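Local coordinates for cryptic loci regulator 2 (PDB 5IKJ), which acts upstream of histone deacetylases to promote transcriptional silencing, and is required for nucleosome positioning at heterochromatic loci and for the silencing function of the SHREC complex, at residues T409-I414 with S430-I435; V396-S401 with D490-W495; Q464-L469 with E497-K502. All blocks are in the same frame, centred on the assembly; numbering follows the deposited sequence.

Overall arrangement
Following the chain from its N terminus, residues 396-401 come first and wait longest for a partner: contact 2 closes only when 490-495 returns to them as a neighbouring strand. Contact 1 falls entirely within that long excursion, pairing 409-414 with 430-435 in a hairpin of the same sheet. After it has closed, helix 461-469 opens contact 3, which ends at 497-502, just past the second half of contact 2; contacts 2 and 3 therefore cross. Trp495 of contact 2 touches both others: its NE1 probably bonds Gln434 OE1 of contact 1, and its CH2 packs on Val466 of contact 3. Contact 3 itself ties the helix to the turn after strand 491-494.

Contact 1. Residues T409-I414 with S430-I435; sequences TSFMYI and SLWTQI
Phe411 to Tyr413 runs antiparallel to Ser430 to Trp432, the strand axes 4.7 Å apart at their closest and their directions 140° apart, a markedly twisted pair. Phe411-Trp432 and Tyr413-Ser430 are hydrogen-bonded pairs flanking the non-hydrogen-bonded pair Met412-Leu431, and Tyr413 N reaches Ser430 O at 2.7 Å. Before this ladder the register slips: Trp432 O takes the N-H of Ser410, lying in the carbonyl plane, and a weak bond from Phe411 N. Ser410 OG is anti to its own carbonyl carbon (chi1 -57°), beside the backbone N, and from there accepts Gln434 N at 3.0 Å, carrying the pairing past the irregularity.

The face that bears the aromatic residues is the busier one. The Phe411 ring and the five-membered ring of Trp432 are nearly parallel, at 16°, but slid so far that they barely overlap; the real touch is Phe411 CE1 on Trp432 CB, 3.5 Å. Trp432 NE1 donates to Ser430 OG, which lies near the indole plane, at 3.0 Å, a bond that fixes the indole's rotation and leaves NE1 beside Tyr413 CB. With an alanine here the indole is gone, and Ser430 OG would probably be left without this donor and a gap opened beside Phe411 CE1 and CZ. On the other face Leu431 CD2 meets both CB and CE of Met412, each at 3.9 Å.

Ser410 and Phe411 set against Trp432 form a classic beta bulge, here in the beta hairpin of strands 411-419 and 425-436, within the region related to the SH3 clan.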
ATOM      1  N   THR A 409     -15.154  21.812 -11.316  1.00 62.09           N
ATOM      2  CA  THR A 409     -14.317  20.747 -10.776  1.00 69.45           C
ATOM      3  C   THR A 409     -14.816  20.341  -9.395  1.00 64.24           C
ATOM      4  O   THR A 409     -14.862  21.163  -8.475  1.00 62.38           O
ATOM      5  CB  THR A 409     -12.860  21.203 -10.705  1.00 67.04           C
ATOM      6  OG1 THR A 409     -12.383  21.498 -12.021  1.00 69.82           O
ATOM      7  CG2 THR A 409     -11.981  20.121 -10.086  1.00 57.50           C
ATOM      8  N   SER A 410     -15.184  19.069  -9.253  1.00 63.43           N
ATOM      9  CA  SER A 410     -15.587  18.526  -7.961  1.00 58.57           C
ATOM     10  C   SER A 410     -14.408  17.936  -7.199  1.00 61.32           C
ATOM     11  O   SER A 410     -14.327  18.083  -5.975  1.00 59.00           O
ATOM     12  CB  SER A 410     -16.665  17.457  -8.154  1.00 58.18           C
ATOM     13  OG  SER A 410     -17.784  17.979  -8.850  1.00 65.35           O
ATOM     14  N   PHE A 411     -13.490  17.273  -7.899  1.00 53.83           N
ATOM     15  CA  PHE A 411     -12.333  16.669  -7.254  1.00 55.31           C
ATOM     16  C   PHE A 411     -11.226  16.478  -8.279  1.00 56.08           C
ATOM     17  O   PHE A 411     -11.469  16.454  -9.489  1.00 50.72           O
ATOM     18  CB  PHE A 411     -12.689  15.328  -6.602  1.00 49.65           C
ATOM     19  CG  PHE A 411     -13.286  14.329  -7.555  1.00 47.87           C
ATOM     20  CD1 PHE A 411     -12.482  13.608  -8.424  1.00 48.20           C
ATOM     21  CD2 PHE A 411     -14.651  14.101  -7.573  1.00 52.05           C
ATOM     22  CE1 PHE A 411     -13.030  12.687  -9.297  1.00 45.05           C
ATOM     23  CE2 PHE A 411     -15.203  13.180  -8.443  1.00 53.31           C
ATOM     24  CZ  PHE A 411     -14.392  12.472  -9.306  1.00 49.94           C
ATOM     25  N   MET A 412     -10.004  16.343  -7.773  1.00 54.09           N
ATOM     26  CA  MET A 412      -8.861  15.920  -8.571  1.00 40.35           C
ATOM     27  C   MET A 412      -8.634  14.431  -8.356  1.00 46.48           C
ATOM     28  O   MET A 412      -8.633  13.956  -7.215  1.00 52.64           O
ATOM     29  CB  MET A 412      -7.596  16.697  -8.199  1.00 42.20           C
ATOM     30  CG  MET A 412      -6.301  16.083  -8.756  1.00 39.72           C
ATOM     31  SD  MET A 412      -4.797  16.918  -8.227  1.00 50.52           S
ATOM     32  CE  MET A 412      -4.874  18.422  -9.196  1.00 44.26           C
ATOM     33  N   TYR A 413      -8.439  13.703  -9.452  1.00 48.49           N
ATOM     34  CA  TYR A 413      -8.017  12.304  -9.403  1.00 43.79           C
ATOM     35  C   TYR A 413      -6.492  12.301  -9.436  1.00 48.37           C
ATOM     36  O   TYR A 413      -5.880  12.504 -10.486  1.00 50.34           O
ATOM     37  CB  TYR A 413      -8.630  11.528 -10.563  1.00 43.25           C
ATOM     38  CG  TYR A 413      -8.202  10.082 -10.684  1.00 43.92           C
ATOM     39  CD1 TYR A 413      -7.717   9.374  -9.591  1.00 46.83           C
ATOM     40  CD2 TYR A 413      -8.284   9.426 -11.904  1.00 44.16           C
ATOM     41  CE1 TYR A 413      -7.328   8.050  -9.715  1.00 43.72           C
ATOM     42  CE2 TYR A 413      -7.897   8.109 -12.038  1.00 42.54           C
ATOM     43  CZ  TYR A 413      -7.420   7.424 -10.942  1.00 49.94           C
ATOM     44  OH  TYR A 413      -7.036   6.108 -11.079  1.00 43.15           O
ATOM     45  N   ILE A 414      -5.878  12.068  -8.276  1.00 47.79           N
ATOM     46  CA  ILE A 414      -4.453  12.324  -8.106  1.00 39.59           C
ATOM     47  C   ILE A 414      -3.644  11.285  -8.869  1.00 53.06           C
ATOM     48  O   ILE A 414      -3.852  10.074  -8.720  1.00 47.83           O
ATOM     49  CB  ILE A 414      -4.086  12.331  -6.614  1.00 44.41           C
ATOM     50  CG1 ILE A 414      -4.860  13.430  -5.880  1.00 47.48           C
ATOM     51  CG2 ILE A 414      -2.583  12.536  -6.428  1.00 42.74           C
ATOM     52  CD1 ILE A 414      -4.764  13.344  -4.369  1.00 52.49           C
ATOM     53  N   SER A 430      -5.986  14.547 -12.843  1.00 48.30           N
ATOM     54  CA  SER A 430      -7.066  14.995 -13.707  1.00 43.69           C
ATOM     55  C   SER A 430      -8.206  15.570 -12.875  1.00 54.45           C
ATOM     56  O   SER A 430      -8.442  15.157 -11.736  1.00 54.61           O
ATOM     57  CB  SER A 430      -7.579  13.841 -14.569  1.00 46.12           C
ATOM     58  OG  SER A 430      -7.789  12.677 -13.786  1.00 52.17           O
ATOM     59  N   LEU A 431      -8.918  16.527 -13.463  1.00 46.68           N
ATOM     60  CA  LEU A 431      -9.998  17.239 -12.796  1.00 53.22           C
ATOM     61  C   LEU A 431     -11.340  16.742 -13.317  1.00 54.99           C
ATOM     62  O   LEU A 431     -11.514  16.551 -14.525  1.00 58.26           O
ATOM     63  CB  LEU A 431      -9.873  18.749 -13.022  1.00 54.74           C
ATOM     64  CG  LEU A 431      -8.495  19.342 -12.706  1.00 55.58           C
ATOM     65  CD1 LEU A 431      -8.445  20.812 -13.090  1.00 57.85           C
ATOM     66  CD2 LEU A 431      -8.148  19.157 -11.235  1.00 59.95           C
ATOM     67  N   TRP A 432     -12.285  16.540 -12.402  1.00 56.32           N
ATOM     68  CA  TRP A 432     -13.576  15.957 -12.729  1.00 52.75           C
ATOM     69  C   TRP A 432     -14.700  16.778 -12.115  1.00 56.34           C
ATOM     70  O   TRP A 432     -14.493  17.571 -11.193  1.00 66.32           O
ATOM     71  CB  TRP A 432     -13.691  14.514 -12.221  1.00 51.47           C
ATOM     72  CG  TRP A 432     -12.682  13.574 -12.793  1.00 49.76           C
ATOM     73  CD1 TRP A 432     -11.332  13.598 -12.599  1.00 49.19           C
ATOM     74  CD2 TRP A 432     -12.946  12.452 -13.642  1.00 50.26           C
ATOM     75  NE1 TRP A 432     -10.738  12.565 -13.284  1.00 44.96           N
ATOM     76  CE2 TRP A 432     -11.707  11.847 -13.931  1.00 45.33           C
ATOM     77  CE3 TRP A 432     -14.108  11.904 -14.188  1.00 54.93           C
ATOM     78  CZ2 TRP A 432     -11.599  10.722 -14.744  1.00 55.53           C
ATOM     79  CZ3 TRP A 432     -13.999  10.788 -14.995  1.00 60.45           C
ATOM     80  CH2 TRP A 432     -12.754  10.208 -15.264  1.00 60.03           C
ATOM     81  N   THR A 433     -15.901  16.566 -12.644  1.00 56.86           N
ATOM     82  CA  THR A 433     -17.132  17.047 -12.040  1.00 65.43           C
ATOM     83  C   THR A 433     -18.054  15.858 -11.807  1.00 61.71           C
ATOM     84  O   THR A 433     -17.986  14.852 -12.519  1.00 60.70           O
ATOM     85  CB  THR A 433     -17.833  18.091 -12.926  1.00 62.30           C
ATOM     86  OG1 THR A 433     -18.888  18.718 -12.187  1.00 70.96           O
ATOM     87  CG2 THR A 433     -18.414  17.449 -14.184  1.00 63.38           C
ATOM     88  N   GLN A 434     -18.915  15.976 -10.800  1.00 63.78           N
ATOM     89  CA  GLN A 434     -19.873  14.930 -10.469  1.00 69.52           C
ATOM     90  C   GLN A 434     -21.286  15.476 -10.607  1.00 58.43           C
ATOM     91  O   GLN A 434     -21.553  16.632 -10.261  1.00 64.86           O
ATOM     92  CB  GLN A 434     -19.649  14.394  -9.050  1.00 69.24           C
ATOM     93  CG  GLN A 434     -19.946  15.393  -7.944  1.00 68.66           C
ATOM     94  CD  GLN A 434     -19.516  14.896  -6.576  1.00 75.02           C
ATOM     95  OE1 GLN A 434     -18.920  15.636  -5.794  1.00 78.19           O
ATOM     96  NE2 GLN A 434     -19.823  13.637  -6.277  1.00 68.28           N
ATOM     97  N   ILE A 435     -22.186  14.639 -11.116  1.00 66.65           N
ATOM     98  CA  ILE A 435     -23.573  15.019 -11.357  1.00 72.61           C
ATOM     99  C   ILE A 435     -24.468  14.011 -10.652  1.00 75.13           C
ATOM    100  O   ILE A 435     -24.404  12.811 -10.945  1.00 76.98           O
ATOM    101  CB  ILE A 435     -23.905  15.073 -12.858  1.00 80.29           C
ATOM    102  CG1 ILE A 435     -22.940  16.013 -13.586  1.00 80.83           C
ATOM    103  CG2 ILE A 435     -25.345  15.520 -13.074  1.00 80.35           C
ATOM    104  CD1 ILE A 435     -21.735  15.314 -14.184  1.00 73.76           C
TER

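Contact 2. Residues V396-S401 with D490-W495; sequences VISTSS and DVLGRW
Val396 and Ile397 pair with strand 491-494, at Gly493 and Val491, and the backbone is the tightly held part of this contact. Val396 is bonded from both ends: its N gives to Gly493 O at 2.8 Å, while its O receives Leu492 N at 2.8 Å. One residue on from Ile397, Ser398 N reaches Asp490 O in the carbonyl plane at 2.9 Å. Between these bonds the register shifts by one, since Val396 pairs with Gly493 but Ile397 with Val491, and Leu492 is the extra residue. Gly493 has a backbone shape (phi 161°) in which a CB would collide with the carbonyl O of Leu492, so a residue without a side chain fits.

Inward, Ile397 CG2 approaches Val491 CG2 at 4.4 Å, a distant pair, but the same face is filled out by Leu431 against Ile397 and by Phe427 against Val491. On the opposite face Val396 spreads its two branches. CG1 goes to Leu492 CD1, and CG2 lies beside Arg494 O at 3.8 Å, with Trp495 CB a little further off.

The solvent side belongs to Leu492. Its CG is turned beside the backbone N (chi1 -55°), which lays the branched end across the start of the loop: CD1 is 3.7 Å from Ile397 C, and CD2 is 3.3 Å from Ser398 OG. Beyond Ser398 the loop peels off. A chain of another protein lies against this end of the contact, its backbone hydrogen-bonding Ser401 OG on the loop and Asp490 OD1 on the facing segment.

Strands 394-397 and 491-494 thus form an antiparallel pair with a beta bulge at Leu492, in a region whose family belongs to the SH3 clan, an arrangement consistent with an SH3-like fold.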
ATOM      1  N   VAL A 396     -10.439  17.205  -2.927  1.00 53.58           N
ATOM      2  CA  VAL A 396     -11.057  18.483  -3.259  1.00 54.17           C
ATOM      3  C   VAL A 396      -9.967  19.542  -3.334  1.00 47.28           C
ATOM      4  O   VAL A 396      -9.027  19.542  -2.531  1.00 50.43           O
ATOM      5  CB  VAL A 396     -12.128  18.856  -2.214  1.00 58.43           C
ATOM      6  CG1 VAL A 396     -12.755  20.208  -2.533  1.00 50.15           C
ATOM      7  CG2 VAL A 396     -13.200  17.776  -2.136  1.00 50.48           C
ATOM      8  N   ILE A 397     -10.089  20.453  -4.301  1.00 52.00           N
ATOM      9  CA  ILE A 397      -9.128  21.532  -4.480  1.00 53.28           C
ATOM     10  C   ILE A 397      -9.882  22.846  -4.627  1.00 49.30           C
ATOM     11  O   ILE A 397     -11.053  22.881  -5.012  1.00 54.39           O
ATOM     12  CB  ILE A 397      -8.203  21.309  -5.699  1.00 62.70           C
ATOM     13  CG1 ILE A 397      -9.009  21.337  -7.004  1.00 50.38           C
ATOM     14  CG2 ILE A 397      -7.444  19.996  -5.549  1.00 56.14           C
ATOM     15  CD1 ILE A 397      -8.163  21.247  -8.255  1.00 60.08           C
ATOM     16  N   SER A 398      -9.186  23.937  -4.315  1.00 57.76           N
ATOM     17  CA  SER A 398      -9.741  25.266  -4.533  1.00 64.11           C
ATOM     18  C   SER A 398     -10.023  25.478  -6.014  1.00 63.90           C
ATOM     19  O   SER A 398      -9.172  25.205  -6.865  1.00 70.13           O
ATOM     20  CB  SER A 398      -8.772  26.334  -4.029  1.00 59.27           C
ATOM     21  OG  SER A 398      -8.480  26.156  -2.654  1.00 78.79           O
ATOM     22  N   THR A 399     -11.223  25.965  -6.318  1.00 69.93           N
ATOM     23  CA  THR A 399     -11.597  26.321  -7.680  1.00 77.02           C
ATOM     24  C   THR A 399     -11.514  27.818  -7.938  1.00 81.48           C
ATOM     25  O   THR A 399     -11.786  28.256  -9.060  1.00 82.49           O
ATOM     26  CB  THR A 399     -13.017  25.832  -7.988  1.00 67.69           C
ATOM     27  OG1 THR A 399     -13.926  26.342  -7.005  1.00 75.30           O
ATOM     28  CG2 THR A 399     -13.073  24.312  -7.995  1.00 76.89           C
ATOM     29  N   SER A 400     -11.146  28.611  -6.931  1.00 78.78           N
ATOM     30  CA  SER A 400     -11.099  30.061  -7.065  1.00 85.93           C
ATOM     31  C   SER A 400     -10.224  30.481  -8.239  1.00 90.32           C
ATOM     32  O   SER A 400     -10.730  30.976  -9.251  1.00 93.51           O
ATOM     33  CB  SER A 400     -10.586  30.693  -5.769  1.00 84.92           C
ATOM     34  OG  SER A 400      -9.321  30.165  -5.413  1.00 87.68           O
ATOM     35  N   SER A 401      -8.912  30.289  -8.114  1.00 87.55           N
ATOM     36  CA  SER A 401      -7.967  30.656  -9.168  1.00 84.39           C
ATOM     37  C   SER A 401      -7.870  29.479 -10.130  1.00 88.27           C
ATOM     38  O   SER A 401      -7.068  28.562  -9.949  1.00 99.54           O
ATOM     39  CB  SER A 401      -6.613  31.022  -8.574  1.00 89.80           C
ATOM     40  OG  SER A 401      -6.757  31.999  -7.557  1.00 91.86           O
ATOM     41  N   ASP A 490      -3.427  24.391  -2.299  1.00 56.36           N
ATOM     42  CA  ASP A 490      -4.750  24.453  -2.908  1.00 49.60           C
ATOM     43  C   ASP A 490      -5.535  23.158  -2.760  1.00 51.57           C
ATOM     44  O   ASP A 490      -6.642  23.056  -3.298  1.00 48.67           O
ATOM     45  CB  ASP A 490      -4.629  24.821  -4.393  1.00 54.48           C
ATOM     46  CG  ASP A 490      -4.248  26.275  -4.603  1.00 55.23           C
ATOM     47  OD1 ASP A 490      -4.650  27.122  -3.779  1.00 60.47           O
ATOM     48  OD2 ASP A 490      -3.547  26.573  -5.592  1.00 66.45           O
ATOM     49  N   VAL A 491      -4.994  22.169  -2.056  1.00 50.11           N
ATOM     50  CA  VAL A 491      -5.737  20.964  -1.709  1.00 54.40           C
ATOM     51  C   VAL A 491      -6.493  21.230  -0.415  1.00 57.50           C
ATOM     52  O   VAL A 491      -5.896  21.632   0.592  1.00 55.49           O
ATOM     53  CB  VAL A 491      -4.797  19.756  -1.563  1.00 55.05           C
ATOM     54  CG1 VAL A 491      -5.586  18.507  -1.192  1.00 58.82           C
ATOM     55  CG2 VAL A 491      -4.020  19.530  -2.851  1.00 53.00           C
ATOM     56  N   LEU A 492      -7.804  21.009  -0.441  1.00 56.86           N
ATOM     57  CA  LEU A 492      -8.662  21.323   0.695  1.00 60.12           C
ATOM     58  C   LEU A 492      -8.953  20.119   1.576  1.00 59.31           C
ATOM     59  O   LEU A 492      -9.181  20.289   2.779  1.00 57.89           O
ATOM     60  CB  LEU A 492      -9.986  21.918   0.203  1.00 54.58           C
ATOM     61  CG  LEU A 492      -9.849  23.145  -0.705  1.00 60.85           C
ATOM     62  CD1 LEU A 492     -11.210  23.607  -1.205  1.00 59.59           C
ATOM     63  CD2 LEU A 492      -9.135  24.282   0.014  1.00 61.28           C
ATOM     64  N   GLY A 493      -8.951  18.919   1.018  1.00 54.43           N
ATOM     65  CA  GLY A 493      -9.190  17.729   1.806  1.00 56.13           C
ATOM     66  C   GLY A 493      -9.586  16.571   0.912  1.00 59.06           C
ATOM     67  O   GLY A 493      -9.517  16.651  -0.314  1.00 61.17           O
ATOM     68  N   ARG A 494      -9.996  15.488   1.563  1.00 52.33           N
ATOM     69  CA  ARG A 494     -10.454  14.313   0.841  1.00 50.72           C
ATOM     70  C   ARG A 494     -11.806  14.562   0.187  1.00 53.64           C
ATOM     71  O   ARG A 494     -12.633  15.331   0.684  1.00 55.24           O
ATOM     72  CB  ARG A 494     -10.579  13.115   1.779  1.00 59.16           C
ATOM     73  CG  ARG A 494      -9.267  12.545   2.289  1.00 57.32           C
ATOM     74  CD  ARG A 494      -9.525  11.353   3.203  1.00 53.66           C
ATOM     75  NE  ARG A 494     -10.407  10.373   2.573  1.00 53.01           N
ATOM     76  CZ  ARG A 494     -10.835   9.259   3.156  1.00 47.77           C
ATOM     77  NH1 ARG A 494     -10.465   8.964   4.394  1.00 56.06           N
ATOM     78  NH2 ARG A 494     -11.636   8.437   2.495  1.00 48.97           N
ATOM     79  N   TRP A 495     -12.022  13.896  -0.942  1.00 55.92           N
ATOM     80  CA  TRP A 495     -13.355  13.722  -1.499  1.00 53.28           C
ATOM     81  C   TRP A 495     -13.938  12.428  -0.949  1.00 54.38           C
ATOM     82  O   TRP A 495     -13.271  11.389  -0.954  1.00 53.94           O
ATOM     83  CB  TRP A 495     -13.303  13.679  -3.027  1.00 50.13           C
ATOM     84  CG  TRP A 495     -14.615  13.368  -3.689  1.00 50.94           C
ATOM     85  CD1 TRP A 495     -15.541  14.264  -4.141  1.00 51.38           C
ATOM     86  CD2 TRP A 495     -15.141  12.067  -3.986  1.00 48.80           C
ATOM     87  NE1 TRP A 495     -16.609  13.602  -4.697  1.00 54.74           N
ATOM     88  CE2 TRP A 495     -16.389  12.253  -4.614  1.00 49.42           C
ATOM     89  CE3 TRP A 495     -14.679  10.765  -3.778  1.00 45.28           C
ATOM     90  CZ2 TRP A 495     -17.179  11.185  -5.037  1.00 52.12           C
ATOM     91  CZ3 TRP A 495     -15.465   9.705  -4.198  1.00 46.55           C
ATOM     92  CH2 TRP A 495     -16.700   9.921  -4.821  1.00 54.88           C
TER

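Contact 3. Residues Q464-L469 with E497-K502; sequences QMVSKL and EPWFVK
Glu497 O accepts the N-H of Phe500 at 2.8 Å, the bond that closes a type I beta turn and presents Glu497, Pro498 and Trp499 to Val466 and Leu469 on the helix. The meeting itself is wholly apolar. Val466 carries most of it by splitting its methyls. CG1, anti to the backbone N (chi1 173°), points at the proline ring and touches Pro498 CD at 3.6 Å, while the Val466 and Glu497 side chains cross at about a right angle, Val466 CG2 touching Glu497 CG at 3.6 Å. CG2 also lies 4.0 Å from Trp499 CH2.

This is a turn packed against helix 461-469, which joins that helix to the chain leaving strand 491-494. Three residues on from Val466, Leu469 crosses the indole obliquely, its CB 4.0 Å from Trp499 CZ3 and its CD1 near CH2.

Within the turn, Glu497 CB sits over the centre of the Trp499 ring, 3.7 Å above its plane, so the indole folds back over its own turn; Phe284 and Val285 of helix 278-285 also touch it. The bent Glu497 chain (chi2 73°) carries the carboxylate to Arg462 of helix 461-469, whose NE forms a salt bridge with Glu497 OE2.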
ATOM      1  N   GLN A 464     -16.308   3.714 -10.581  1.00 51.95           N
ATOM      2  CA  GLN A 464     -17.230   2.750 -11.172  1.00 63.43           C
ATOM      3  C   GLN A 464     -18.208   2.225 -10.130  1.00 67.48           C
ATOM      4  O   GLN A 464     -19.399   2.053 -10.414  1.00 79.71           O
ATOM      5  CB  GLN A 464     -16.457   1.588 -11.796  1.00 62.60           C
ATOM      6  CG  GLN A 464     -15.638   1.945 -13.026  1.00 61.99           C
ATOM      7  CD  GLN A 464     -14.831   0.766 -13.540  1.00 64.02           C
ATOM      8  OE1 GLN A 464     -14.821  -0.305 -12.932  1.00 71.70           O
ATOM      9  NE2 GLN A 464     -14.151   0.958 -14.665  1.00 71.72           N
ATOM     10  N   MET A 465     -17.720   1.966  -8.915  1.00 61.23           N
ATOM     11  CA  MET A 465     -18.582   1.431  -7.867  1.00 62.93           C
ATOM     12  C   MET A 465     -19.526   2.498  -7.330  1.00 65.74           C
ATOM     13  O   MET A 465     -20.705   2.221  -7.078  1.00 67.92           O
ATOM     14  CB  MET A 465     -17.725   0.848  -6.742  1.00 64.81           C
ATOM     15  CG  MET A 465     -16.970  -0.416  -7.134  1.00 65.42           C
ATOM     16  SD  MET A 465     -18.052  -1.822  -7.475  1.00 74.41           S
ATOM     17  CE  MET A 465     -18.869  -2.035  -5.894  1.00 66.28           C
ATOM     18  N   VAL A 466     -19.032   3.726  -7.146  1.00 61.71           N
ATOM     19  CA  VAL A 466     -19.906   4.819  -6.732  1.00 62.95           C
ATOM     20  C   VAL A 466     -21.039   4.999  -7.731  1.00 69.44           C
ATOM     21  O   VAL A 466     -22.166   5.341  -7.352  1.00 72.86           O
ATOM     22  CB  VAL A 466     -19.095   6.120  -6.558  1.00 60.66           C
ATOM     23  CG1 VAL A 466     -20.017   7.310  -6.304  1.00 62.68           C
ATOM     24  CG2 VAL A 466     -18.101   5.976  -5.416  1.00 62.84           C
ATOM     25  N   SER A 467     -20.767   4.774  -9.018  1.00 67.02           N
ATOM     26  CA  SER A 467     -21.804   4.922 -10.032  1.00 80.22           C
ATOM     27  C   SER A 467     -22.850   3.820  -9.916  1.00 71.45           C
ATOM     28  O   SER A 467     -24.052   4.083 -10.024  1.00 72.67           O
ATOM     29  CB  SER A 467     -21.174   4.924 -11.425  1.00 70.99           C
ATOM     30  OG  SER A 467     -20.375   6.078 -11.622  1.00 71.35           O
ATOM     31  N   LYS A 468     -22.411   2.578  -9.693  1.00 67.49           N
ATOM     32  CA  LYS A 468     -23.352   1.473  -9.546  1.00 71.09           C
ATOM     33  C   LYS A 468     -24.209   1.626  -8.296  1.00 76.94           C
ATOM     34  O   LYS A 468     -25.368   1.199  -8.285  1.00 84.17           O
ATOM     35  CB  LYS A 468     -22.596   0.145  -9.497  1.00 72.51           C
ATOM     36  CG  LYS A 468     -21.799  -0.176 -10.754  1.00 79.16           C
ATOM     37  CD  LYS A 468     -20.758  -1.260 -10.498  1.00 68.18           C
ATOM     38  CE  LYS A 468     -21.389  -2.560 -10.017  1.00 76.97           C
ATOM     39  NZ  LYS A 468     -20.366  -3.609  -9.750  1.00 87.74           N
ATOM     40  N   LEU A 469     -23.663   2.228  -7.241  1.00 72.87           N
ATOM     41  CA  LEU A 469     -24.322   2.279  -5.943  1.00 65.45           C
ATOM     42  C   LEU A 469     -25.000   3.614  -5.659  1.00 69.68           C
ATOM     43  O   LEU A 469     -25.523   3.802  -4.556  1.00 74.36           O
ATOM     44  CB  LEU A 469     -23.308   1.979  -4.833  1.00 67.03           C
ATOM     45  CG  LEU A 469     -22.533   0.666  -4.966  1.00 62.18           C
ATOM     46  CD1 LEU A 469     -21.566   0.515  -3.803  1.00 71.28           C
ATOM     47  CD2 LEU A 469     -23.479  -0.523  -5.040  1.00 72.63           C
ATOM     48  N   GLU A 497     -17.264   9.616  -0.823  1.00 49.00           N
ATOM     49  CA  GLU A 497     -18.364   9.090  -1.611  1.00 59.87           C
ATOM     50  C   GLU A 497     -19.661   9.780  -1.182  1.00 61.74           C
ATOM     51  O   GLU A 497     -19.796  10.200  -0.029  1.00 60.91           O
ATOM     52  CB  GLU A 497     -18.471   7.572  -1.441  1.00 54.26           C
ATOM     53  CG  GLU A 497     -17.306   6.783  -2.047  1.00 51.81           C
ATOM     54  CD  GLU A 497     -16.022   6.916  -1.251  1.00 54.85           C
ATOM     55  OE1 GLU A 497     -16.066   7.475  -0.134  1.00 57.17           O
ATOM     56  OE2 GLU A 497     -14.967   6.462  -1.740  1.00 57.30           O
ATOM     57  N   PRO A 498     -20.627   9.923  -2.094  1.00 61.90           N
ATOM     58  CA  PRO A 498     -21.790  10.775  -1.786  1.00 67.18           C
ATOM     59  C   PRO A 498     -22.605  10.295  -0.597  1.00 64.26           C
ATOM     60  O   PRO A 498     -23.242  11.118   0.073  1.00 57.16           O
ATOM     61  CB  PRO A 498     -22.602  10.745  -3.088  1.00 62.77           C
ATOM     62  CG  PRO A 498     -22.181   9.494  -3.779  1.00 63.97           C
ATOM     63  CD  PRO A 498     -20.749   9.265  -3.405  1.00 63.52           C
ATOM     64  N   TRP A 499     -22.606   8.994  -0.310  1.00 57.27           N
ATOM     65  CA  TRP A 499     -23.312   8.475   0.856  1.00 61.01           C
ATOM     66  C   TRP A 499     -22.493   8.578   2.135  1.00 67.12           C
ATOM     67  O   TRP A 499     -23.037   8.347   3.221  1.00 67.08           O
ATOM     68  CB  TRP A 499     -23.697   7.010   0.632  1.00 60.82           C
ATOM     69  CG  TRP A 499     -22.511   6.099   0.476  1.00 61.99           C
ATOM     70  CD1 TRP A 499     -21.720   5.600   1.473  1.00 63.39           C
ATOM     71  CD2 TRP A 499     -21.981   5.582  -0.750  1.00 66.12           C
ATOM     72  NE1 TRP A 499     -20.733   4.807   0.944  1.00 64.07           N
ATOM     73  CE2 TRP A 499     -20.871   4.778  -0.420  1.00 63.45           C
ATOM     74  CE3 TRP A 499     -22.338   5.719  -2.095  1.00 65.01           C
ATOM     75  CZ2 TRP A 499     -20.116   4.114  -1.385  1.00 61.82           C
ATOM     76  CZ3 TRP A 499     -21.587   5.059  -3.052  1.00 66.15           C
ATOM     77  CH2 TRP A 499     -20.489   4.268  -2.692  1.00 66.80           C
ATOM     78  N   PHE A 500     -21.210   8.926   2.030  1.00 72.84           N
ATOM     79  CA  PHE A 500     -20.302   8.808   3.165  1.00 66.99           C
ATOM     80  C   PHE A 500     -20.662   9.764   4.294  1.00 68.04           C
ATOM     81  O   PHE A 500     -20.414   9.453   5.465  1.00 66.69           O
ATOM     82  CB  PHE A 500     -18.867   9.057   2.699  1.00 64.57           C
ATOM     83  CG  PHE A 500     -17.822   8.634   3.690  1.00 53.21           C
ATOM     84  CD1 PHE A 500     -17.412   7.313   3.762  1.00 54.18           C
ATOM     85  CD2 PHE A 500     -17.241   9.557   4.541  1.00 55.70           C
ATOM     86  CE1 PHE A 500     -16.447   6.922   4.671  1.00 57.34           C
ATOM     87  CE2 PHE A 500     -16.276   9.171   5.450  1.00 52.44           C
ATOM     88  CZ  PHE A 500     -15.877   7.853   5.513  1.00 47.05           C
ATOM     89  N   VAL A 501     -21.241  10.923   3.978  1.00 62.95           N
ATOM     90  CA  VAL A 501     -21.475  11.964   4.974  1.00 69.09           C
ATOM     91  C   VAL A 501     -22.830  12.602   4.703  1.00 72.18           C
ATOM     92  O   VAL A 501     -22.991  13.327   3.714  1.00 76.21           O
ATOM     93  CB  VAL A 501     -20.378  13.038   4.969  1.00 73.74           C
ATOM     94  CG1 VAL A 501     -20.482  13.898   6.220  1.00 74.57           C
ATOM     95  CG2 VAL A 501     -19.001  12.408   4.857  1.00 72.30           C
ATOM     96  N   LYS A 502     -23.799  12.342   5.576  1.00 86.56           N
ATOM     97  CA  LYS A 502     -25.003  13.158   5.630  1.00 91.31           C
ATOM     98  C   LYS A 502     -24.619  14.549   6.123  1.00 82.45           C
ATOM     99  O   LYS A 502     -24.009  14.688   7.188  1.00 86.16           O
ATOM    100  CB  LYS A 502     -26.038  12.517   6.553  1.00 94.69           C
ATOM    101  CG  LYS A 502     -25.554  12.346   7.986  1.00 92.73           C
ATOM    102  CD  LYS A 502     -26.583  11.672   8.872  1.00100.44           C
ATOM    103  CE  LYS A 502     -26.068  11.584  10.298  1.00 94.85           C
ATOM    104  NZ  LYS A 502     -27.051  10.969  11.228  1.00101.21           N
TER